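Local coordinates for putative branched-chain amino acid ABC transporter, periplasmic branched-chain amino acid-binding protein (Pseudomonas protegens Pf-5, PDB 4RU0) that probably binds branched-chain amino acids or related small solutes in the periplasm and hands them to an ABC transporter for uptake, at residues P37-R42 with Q110-P115; V53-I58 with V325-G330; P291-S296 with L378-N383. All coordinates share one frame; numbering follows the deposited sequence.

In the fold
The three contacts form a chain through the interior of a periplasmic binding protein. Contacts 1 and 2 have centres about 12 Å apart and join where Trp54 NE1 meets Tyr41 O at 2.8 Å, a probable hydrogen bond. Contacts 2 and 3, also about 12 Å between centres, are tied by Asn328 ND2 and Pro293 O, again 2.8 Å apart. Contacts 1 and 3 do not touch; their nearest atoms are about 9 Å apart. A bound pentaoxaheptadecane marks the pocket, which Tyr41 lines together with Tyr192, Trp243 and Trp269. The side chain of Tyr41 is about 3 Å from pentaoxaheptadecane, that of Val53 about 5 Å and that of Tyr292 about 7 Å.

Contact 1 (P37-R42 with Q110-P115); sequences PLATYR and QPNGAP
Ala39 and Pro111 bring the two backbones closest, with their CA atoms 5.6 Å apart, where the end of strand 34-40 passes an irregular loop leading into helix 114-126. The main chains are joined through water: one molecule accepts from Ala39 N at 2.9 Å and lies within hydrogen-bonding distance of both Pro37 O and Gln110 O. A second water accepts from Gln110 N, likewise reaches Pro37 O, and lies 2.8 Å from Gln110 OE1. The direct link is a side-chain bond. Asn112 ND2 donates to Ala39 O at 2.9 Å, almost straight at 170°, with the acceptor in the plane of the amide although the donor stands 32° off the plane of the Ala39 carbonyl. CG lies beside the backbone N of Asn112 (chi1 -61°), which turns the amide to the strand. Asparagine also suits the left-handed backbone conformation found here. With an alanine here, Ala39 O would probably lose its donor from the loop and Asn333 its weakly bonded partner, Asn112 OD1. The small methyl of Ala39 fits against two carbonyls, its CB 3.5 Å from Pro111 O and 3.9 Å from Gln110 O. Tyr41 meets the loop edge-on: CE2 lies 3.8 Å from Asn112 O, near the ring plane, while its hydroxyl makes a weak hydrogen bond to the pocket ligand. Gly113 occupies the N-cap of helix 114-126. Strand 34-40 pairs in parallel with strand 76-82 through Leu38 and Thr40, and Trp54 of helix 47-67 packs on both Thr40 and Asn112.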
loop_
_atom_site.group_PDB
_atom_site.type_symbol
_atom_site.label_atom_id
_atom_site.label_comp_id
_atom_site.label_asym_id
_atom_site.label_seq_id
_atom_site.Cartn_x
_atom_site.Cartn_y
_atom_site.Cartn_z
ATOM N N PRO A 37 7.952 -6.920 -15.097
ATOM C CA PRO A 37 9.187 -6.363 -14.539
ATOM C C PRO A 37 9.168 -6.371 -13.011
ATOM O O PRO A 37 8.141 -6.057 -12.402
ATOM C CB PRO A 37 9.206 -4.934 -15.091
ATOM C CG PRO A 37 7.781 -4.617 -15.377
ATOM C CD PRO A 37 7.157 -5.906 -15.807
ATOM N N LEU A 38 10.290 -6.749 -12.405
ATOM C CA LEU A 38 10.392 -6.786 -10.952
ATOM C C LEU A 38 11.547 -5.920 -10.457
ATOM O O LEU A 38 12.713 -6.286 -10.590
ATOM C CB LEU A 38 10.560 -8.224 -10.458
ATOM C CG LEU A 38 9.349 -9.131 -10.687
ATOM C CD1 LEU A 38 9.592 -10.515 -10.109
ATOM C CD2 LEU A 38 8.088 -8.512 -10.093
ATOM N N ALA A 39 11.207 -4.762 -9.898
ATOM C CA ALA A 39 12.200 -3.857 -9.331
ATOM C C ALA A 39 12.378 -4.168 -7.849
ATOM O O ALA A 39 11.524 -3.831 -7.027
ATOM C CB ALA A 39 11.786 -2.403 -9.536
ATOM N N THR A 40 13.485 -4.821 -7.514
ATOM C CA THR A 40 13.663 -5.368 -6.173
ATOM C C THR A 40 14.978 -4.946 -5.539
ATOM O O THR A 40 15.926 -4.580 -6.238
ATOM C CB THR A 40 13.609 -6.912 -6.189
ATOM O OG1 THR A 40 14.711 -7.418 -6.954
ATOM C CG2 THR A 40 12.301 -7.407 -6.794
ATOM N N TYR A 41 15.028 -4.993 -4.211
ATOM C CA TYR A 41 16.284 -4.819 -3.498
ATOM C C TYR A 41 16.605 -6.057 -2.668
ATOM O O TYR A 41 15.770 -6.536 -1.902
ATOM C CB TYR A 41 16.257 -3.564 -2.609
ATOM C CG TYR A 41 14.959 -3.304 -1.871
ATOM C CD1 TYR A 41 14.713 -3.875 -0.627
ATOM C CD2 TYR A 41 13.995 -2.455 -2.402
ATOM C CE1 TYR A 41 13.532 -3.625 0.054
ATOM C CE2 TYR A 41 12.814 -2.201 -1.730
ATOM C CZ TYR A 41 12.586 -2.788 -0.503
ATOM O OH TYR A 41 11.408 -2.537 0.163
ATOM N N ARG A 42 17.817 -6.577 -2.844
ATOM C CA ARG A 42 18.287 -7.722 -2.071
ATOM C C ARG A 42 19.613 -7.402 -1.398
ATOM O O ARG A 42 20.269 -8.277 -0.840
ATOM C CB ARG A 42 18.425 -8.953 -2.964
ATOM C CG ARG A 42 17.097 -9.462 -3.483
ATOM C CD ARG A 42 17.276 -10.618 -4.442
ATOM N NE ARG A 42 15.987 -11.149 -4.875
ATOM C CZ ARG A 42 15.266 -12.018 -4.173
ATOM N NH1 ARG A 42 15.712 -12.454 -3.001
ATOM N NH2 ARG A 42 14.103 -12.450 -4.644
ATOM N N GLN A 110 5.748 -1.593 -11.441
ATOM C CA GLN A 110 5.749 -1.343 -9.996
ATOM C C GLN A 110 7.160 -1.084 -9.494
ATOM O O GLN A 110 7.932 -2.019 -9.297
ATOM C CB GLN A 110 5.141 -2.526 -9.243
ATOM C CG GLN A 110 3.675 -2.756 -9.535
ATOM C CD GLN A 110 3.314 -4.229 -9.606
ATOM O OE1 GLN A 110 4.028 -5.025 -10.214
ATOM N NE2 GLN A 110 2.201 -4.598 -8.983
ATOM N N PRO A 111 7.506 0.194 -9.291
ATOM C CA PRO A 111 8.867 0.559 -8.876
ATOM C C PRO A 111 9.247 0.030 -7.490
ATOM O O PRO A 111 10.434 -0.120 -7.218
ATOM C CB PRO A 111 8.843 2.095 -8.890
ATOM C CG PRO A 111 7.410 2.470 -8.852
ATOM C CD PRO A 111 6.667 1.376 -9.548
ATOM N N ASN A 112 8.260 -0.259 -6.647
ATOM C CA ASN A 112 8.515 -0.748 -5.291
ATOM C C ASN A 112 9.470 0.166 -4.525
ATOM O O ASN A 112 10.491 -0.280 -4.003
ATOM C CB ASN A 112 9.075 -2.172 -5.328
ATOM C CG ASN A 112 8.120 -3.161 -5.978
ATOM O OD1 ASN A 112 6.913 -3.115 -5.751
ATOM N ND2 ASN A 112 8.660 -4.059 -6.800
ATOM N N GLY A 113 9.132 1.448 -4.469
ATOM C CA GLY A 113 10.019 2.447 -3.901
ATOM C C GLY A 113 9.503 3.856 -4.124
ATOM O O GLY A 113 9.317 4.294 -5.259
ATOM N N ALA A 114 9.265 4.566 -3.029
ATOM C CA ALA A 114 8.709 5.914 -3.083
ATOM C C ALA A 114 9.592 6.921 -3.844
ATOM O O ALA A 114 9.087 7.615 -4.728
ATOM C CB ALA A 114 8.425 6.409 -1.674
ATOM N N PRO A 115 10.902 7.006 -3.522
ATOM C CA PRO A 115 11.727 7.975 -4.263
ATOM C C PRO A 115 11.827 7.672 -5.760
ATOM O O PRO A 115 11.814 8.599 -6.582
ATOM C CB PRO A 115 13.107 7.848 -3.601
ATOM C CG PRO A 115 12.834 7.267 -2.249
ATOM C CD PRO A 115 11.683 6.337 -2.466
HETATM O O HOH W 1 8.354 -4.531 -9.998
HETATM O O HOH W 2 5.985 -4.373 -12.161
#

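Contact 2 (V53-I58 with V325-G330); sequences VWAGMI and VYYNSG
Gly56 and Gly330 meet with their CA atoms 4.2 Å apart in a glycine-mediated helix pair, resembling the close, CA-H...O-linked crossings of GASright motifs. The axes of the two segments approach to 6.5 Å at a crossing angle of -38°. Glycine suits both places, because a CB on either would run into a carbonyl oxygen of the facing helix. Instead, Gly330 CA points a C-H at Val53 O, 3.4 Å away, and CG of Met57, modelled as selenomethionine, rests on Gly330 O at 3.2 Å. On one flank the Tyr327 ring lies flat over the bare backbone: Gly56 CA stands 3.8 Å from its centroid, a CH-pi contact only 12° off the ring normal. CG of Tyr327 is anti to its backbone N (chi1 -176°), which swings the ring back to helix 47-67, where Asp59 takes its hydroxyl. The other flank belongs to Val53, a compact branched residue that fills the angle between the helices, its CG2 3.9 Å from Tyr326 CB. Val53 CA also points its C-H at Tyr326 O, 3.4 Å away, and Ser329 OG donates a hydrogen bond to that same carbonyl oxygen at 2.7 Å.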
loop_
_atom_site.group_PDB
_atom_site.type_symbol
_atom_site.label_atom_id
_atom_site.label_comp_id
_atom_site.label_asym_id
_atom_site.label_seq_id
_atom_site.Cartn_x
_atom_site.Cartn_y
_atom_site.Cartn_z
ATOM N N VAL A 53 8.777 -9.663 0.426
ATOM C CA VAL A 53 7.854 -9.066 -0.534
ATOM C C VAL A 53 8.021 -9.662 -1.935
ATOM O O VAL A 53 7.037 -10.037 -2.578
ATOM C CB VAL A 53 8.037 -7.539 -0.631
ATOM C CG1 VAL A 53 6.996 -6.945 -1.564
ATOM C CG2 VAL A 53 7.947 -6.897 0.746
ATOM N N TRP A 54 9.263 -9.744 -2.407
ATOM C CA TRP A 54 9.521 -10.247 -3.756
ATOM C C TRP A 54 9.082 -11.701 -3.873
ATOM O O TRP A 54 8.502 -12.103 -4.886
ATOM C CB TRP A 54 11.003 -10.114 -4.136
ATOM C CG TRP A 54 11.710 -8.889 -3.606
ATOM C CD1 TRP A 54 12.987 -8.836 -3.117
ATOM C CD2 TRP A 54 11.190 -7.551 -3.507
ATOM N NE1 TRP A 54 13.293 -7.554 -2.724
ATOM C CE2 TRP A 54 12.208 -6.748 -2.951
ATOM C CE3 TRP A 54 9.968 -6.955 -3.838
ATOM C CZ2 TRP A 54 12.039 -5.387 -2.715
ATOM C CZ3 TRP A 54 9.802 -5.607 -3.598
ATOM C CH2 TRP A 54 10.832 -4.836 -3.045
ATOM N N ALA A 55 9.349 -12.479 -2.826
ATOM C CA ALA A 55 8.983 -13.889 -2.801
ATOM C C ALA A 55 7.472 -14.064 -2.920
ATOM O O ALA A 55 6.995 -15.047 -3.490
ATOM C CB ALA A 55 9.498 -14.547 -1.534
ATOM N N GLY A 56 6.724 -13.103 -2.384
ATOM C CA GLY A 56 5.276 -13.105 -2.508
ATOM C C GLY A 56 4.832 -12.881 -3.944
ATOM O O GLY A 56 3.947 -13.577 -4.446
HETATM N N MSE A 57 5.426 -11.889 -4.582
HETATM C CA MSE A 57 5.121 -11.611 -5.955
HETATM C C MSE A 57 5.526 -12.761 -6.836
HETATM O O MSE A 57 4.750 -13.181 -7.699
HETATM C CB MSE A 57 5.931 -10.382 -6.324
HETATM C CG MSE A 57 5.187 -9.093 -6.022
HETATM SE SE MSE A 57 6.398 -7.585 -6.280
HETATM C CE MSE A 57 5.218 -6.627 -7.495
ATOM N N ILE A 58 6.714 -13.296 -6.627
ATOM C CA ILE A 58 7.165 -14.374 -7.469
ATOM C C ILE A 58 6.297 -15.628 -7.337
ATOM O O ILE A 58 5.877 -16.183 -8.337
ATOM C CB ILE A 58 8.644 -14.709 -7.193
ATOM C CG1 ILE A 58 9.538 -13.550 -7.623
ATOM C CG2 ILE A 58 9.061 -15.955 -7.944
ATOM C CD1 ILE A 58 10.889 -13.522 -6.952
ATOM N N VAL A 325 3.400 -9.886 6.802
ATOM C CA VAL A 325 2.710 -8.782 6.149
ATOM C C VAL A 325 3.463 -8.393 4.873
ATOM O O VAL A 325 2.880 -8.039 3.877
ATOM C CB VAL A 325 2.460 -7.609 7.132
ATOM C CG1 VAL A 325 1.963 -6.346 6.461
ATOM C CG2 VAL A 325 1.533 -8.031 8.246
ATOM N N TYR A 326 4.774 -8.478 4.946
ATOM C CA TYR A 326 5.612 -8.248 3.809
ATOM C C TYR A 326 5.337 -9.249 2.687
ATOM O O TYR A 326 5.210 -8.868 1.541
ATOM C CB TYR A 326 7.058 -8.343 4.255
ATOM C CG TYR A 326 7.481 -7.206 5.137
ATOM C CD1 TYR A 326 7.111 -5.920 4.845
ATOM C CD2 TYR A 326 8.256 -7.418 6.256
ATOM C CE1 TYR A 326 7.496 -4.866 5.641
ATOM C CE2 TYR A 326 8.644 -6.369 7.063
ATOM C CZ TYR A 326 8.262 -5.091 6.745
ATOM O OH TYR A 326 8.647 -4.026 7.523
ATOM N N TYR A 327 5.193 -10.519 3.027
ATOM C CA TYR A 327 4.902 -11.532 2.038
ATOM C C TYR A 327 3.557 -11.298 1.400
ATOM O O TYR A 327 3.369 -11.507 0.221
ATOM C CB TYR A 327 4.981 -12.936 2.648
ATOM C CG TYR A 327 4.774 -14.037 1.648
ATOM C CD1 TYR A 327 3.515 -14.342 1.189
ATOM C CD2 TYR A 327 5.842 -14.751 1.146
ATOM C CE1 TYR A 327 3.323 -15.328 0.265
ATOM C CE2 TYR A 327 5.661 -15.743 0.220
ATOM C CZ TYR A 327 4.400 -16.030 -0.214
ATOM O OH TYR A 327 4.200 -17.015 -1.134
ATOM N N ASN A 328 2.605 -10.882 2.205
ATOM C CA ASN A 328 1.236 -10.714 1.740
ATOM C C ASN A 328 1.057 -9.464 0.892
ATOM O O ASN A 328 0.165 -9.408 0.046
ATOM C CB ASN A 328 0.275 -10.688 2.927
ATOM C CG ASN A 328 0.197 -12.027 3.639
ATOM O OD1 ASN A 328 1.062 -12.889 3.462
ATOM N ND2 ASN A 328 -0.842 -12.208 4.446
ATOM N N SER A 329 1.899 -8.461 1.120
ATOM C CA SER A 329 1.881 -7.278 0.273
ATOM C C SER A 329 2.349 -7.677 -1.120
ATOM O O SER A 329 1.842 -7.177 -2.119
ATOM C CB SER A 329 2.756 -6.161 0.850
ATOM O OG SER A 329 4.124 -6.522 0.850
ATOM N N GLY A 330 3.309 -8.595 -1.176
ATOM C CA GLY A 330 3.779 -9.128 -2.439
ATOM C C GLY A 330 2.660 -9.831 -3.184
ATOM O O GLY A 330 2.505 -9.667 -4.396
#

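Contact 3 (P291-S296 with L378-N383)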
loop_
_atom_site.group_PDB
_atom_site.type_symbol
_atom_site.label_atom_id
_atom_site.label_comp_id
_atom_site.label_asym_id
_atom_site.label_seq_id
_atom_site.Cartn_x
_atom_site.Cartn_y
_atom_site.Cartn_z
ATOM N N PRO A 291 -3.790 -2.861 4.575
ATOM C CA PRO A 291 -4.583 -3.227 3.403
ATOM C C PRO A 291 -4.302 -4.667 2.980
ATOM O O PRO A 291 -4.948 -5.179 2.064
ATOM C CB PRO A 291 -4.106 -2.235 2.345
ATOM C CG PRO A 291 -2.666 -2.053 2.677
ATOM C CD PRO A 291 -2.534 -2.197 4.189
ATOM N N TYR A 292 -3.324 -5.285 3.620
ATOM C CA TYR A 292 -2.990 -6.680 3.386
ATOM C C TYR A 292 -2.563 -7.408 4.664
ATOM O O TYR A 292 -1.384 -7.608 4.890
ATOM C CB TYR A 292 -1.918 -6.811 2.304
ATOM C CG TYR A 292 -0.979 -5.636 2.197
ATOM C CD1 TYR A 292 -0.033 -5.403 3.161
ATOM C CD2 TYR A 292 -1.033 -4.775 1.119
ATOM C CE1 TYR A 292 0.833 -4.348 3.068
ATOM C CE2 TYR A 292 -0.178 -3.714 1.025
ATOM C CZ TYR A 292 0.756 -3.505 2.006
ATOM O OH TYR A 292 1.618 -2.450 1.933
ATOM N N PRO A 293 -3.525 -7.795 5.485
ATOM C CA PRO A 293 -3.284 -8.370 6.818
ATOM C C PRO A 293 -2.373 -9.596 6.814
ATOM O O PRO A 293 -2.437 -10.425 5.901
ATOM C CB PRO A 293 -4.688 -8.760 7.291
ATOM C CG PRO A 293 -5.494 -8.892 6.041
ATOM C CD PRO A 293 -4.950 -7.840 5.120
ATOM N N ALA A 294 -1.526 -9.696 7.833
ATOM C CA ALA A 294 -0.713 -10.888 8.036
ATOM C C ALA A 294 -1.602 -12.112 8.236
ATOM O O ALA A 294 -2.738 -11.998 8.696
ATOM C CB ALA A 294 0.215 -10.704 9.229
ATOM N N GLY A 295 -1.080 -13.283 7.882
ATOM C CA GLY A 295 -1.815 -14.525 8.028
ATOM C C GLY A 295 -1.510 -15.485 6.900
ATOM O O GLY A 295 -1.427 -15.084 5.739
ATOM N N SER A 296 -1.337 -16.758 7.239
ATOM C CA SER A 296 -1.031 -17.778 6.242
ATOM C C SER A 296 -2.170 -18.779 6.123
ATOM O O SER A 296 -1.975 -19.913 5.677
ATOM C CB SER A 296 0.270 -18.498 6.597
ATOM O OG SER A 296 0.204 -19.047 7.903
ATOM N N LEU A 378 -10.332 -13.355 -0.358
ATOM C CA LEU A 378 -11.488 -12.781 0.331
ATOM C C LEU A 378 -11.119 -11.981 1.583
ATOM O O LEU A 378 -11.517 -10.821 1.723
ATOM C CB LEU A 378 -12.485 -13.877 0.695
ATOM C CG LEU A 378 -13.860 -13.346 1.097
ATOM C CD1 LEU A 378 -14.400 -12.401 0.030
ATOM C CD2 LEU A 378 -14.829 -14.488 1.345
ATOM N N GLY A 379 -10.353 -12.580 2.487
ATOM C CA GLY A 379 -9.946 -11.858 3.684
ATOM C C GLY A 379 -8.679 -11.030 3.522
ATOM O O GLY A 379 -8.338 -10.224 4.395
ATOM N N LEU A 380 -7.985 -11.224 2.402
ATOM C CA LEU A 380 -6.650 -10.664 2.217
ATOM C C LEU A 380 -6.660 -9.324 1.481
ATOM O O LEU A 380 -5.892 -8.417 1.809
ATOM C CB LEU A 380 -5.773 -11.668 1.464
ATOM C CG LEU A 380 -4.287 -11.351 1.318
ATOM C CD1 LEU A 380 -3.676 -10.972 2.659
ATOM C CD2 LEU A 380 -3.565 -12.548 0.722
HETATM N N MSE A 381 -7.532 -9.206 0.487
HETATM C CA MSE A 381 -7.600 -8.007 -0.337
HETATM C C MSE A 381 -9.027 -7.477 -0.402
HETATM O O MSE A 381 -9.981 -8.250 -0.449
HETATM C CB MSE A 381 -7.079 -8.303 -1.744
HETATM C CG MSE A 381 -7.212 -7.148 -2.728
HETATM SE SE MSE A 381 -6.819 -7.713 -4.558
HETATM C CE MSE A 381 -5.150 -8.628 -4.184
ATOM N N GLN A 382 -9.170 -6.156 -0.399
ATOM C CA GLN A 382 -10.487 -5.533 -0.463
ATOM C C GLN A 382 -11.043 -5.521 -1.885
ATOM O O GLN A 382 -10.361 -5.912 -2.832
ATOM C CB GLN A 382 -10.418 -4.105 0.081
ATOM C CG GLN A 382 -9.549 -3.172 -0.743
ATOM C CD GLN A 382 -9.229 -1.880 -0.018
ATOM O OE1 GLN A 382 -9.944 -0.885 -0.149
ATOM N NE2 GLN A 382 -8.145 -1.887 0.749
ATOM N N ASN A 383 -12.287 -5.075 -2.025
ATOM C CA ASN A 383 -12.864 -4.822 -3.339
ATOM C C ASN A 383 -12.139 -3.677 -4.038
ATOM O O ASN A 383 -11.631 -2.760 -3.389
ATOM C CB ASN A 383 -14.359 -4.498 -3.231
ATOM C CG ASN A 383 -15.201 -5.713 -2.871
ATOM O OD1 ASN A 383 -14.689 -6.717 -2.375
ATOM N ND2 ASN A 383 -16.503 -5.626 -3.127
HETATM O O HOH W 3 -6.701 -4.507 0.444
#
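Pro293 packs against the carbonyl side of Gly379 and Leu380, where two irregular loops pass with the CA atoms of Tyr292 and Leu380 5.5 Å apart. Its ring can be followed atom by atom. CB is still 4.9 Å from Gly379 O; CG closes to 3.5 Å from that oxygen; CD, where the ring returns to N, lies 3.5 Å from Leu380 O and 4.2 Å from Leu380 CD1. Proline suits this place as a rigid apolar wedge that turns C-H groups to both carbonyls. Leu380 answers from across: with CG anti to its backbone N (chi1 -173°), its CD1 methyl reaches Pro293 O at 3.5 Å, and the two side chains meet at a slant. Leu380 O also faces Tyr292 CA and stands 3.4 Å from Pro291 O. Two acceptors cannot bond each other, but a water donates to Pro291 O, at a distance rather short for such a bond. The same water accepts from Gln382 N and, at 3.0 Å, from Gln382 NE2, so one molecule joins the loops; the long glutamine brings its amide to the water, and NE2 also donates to Ala396 O. Segment 291-296 leaves strand 287-290 of the mixed sheet and runs on to helix 299-309. Asn328 of helix 325-348 also donates to Gly295 O, while Pro293 and Gln382 rest on Leu409 and Trp413 of strand 407-415. The contact thus lies between that helix and the sheet, consistent with a connection between the two lobes of the binding-protein fold.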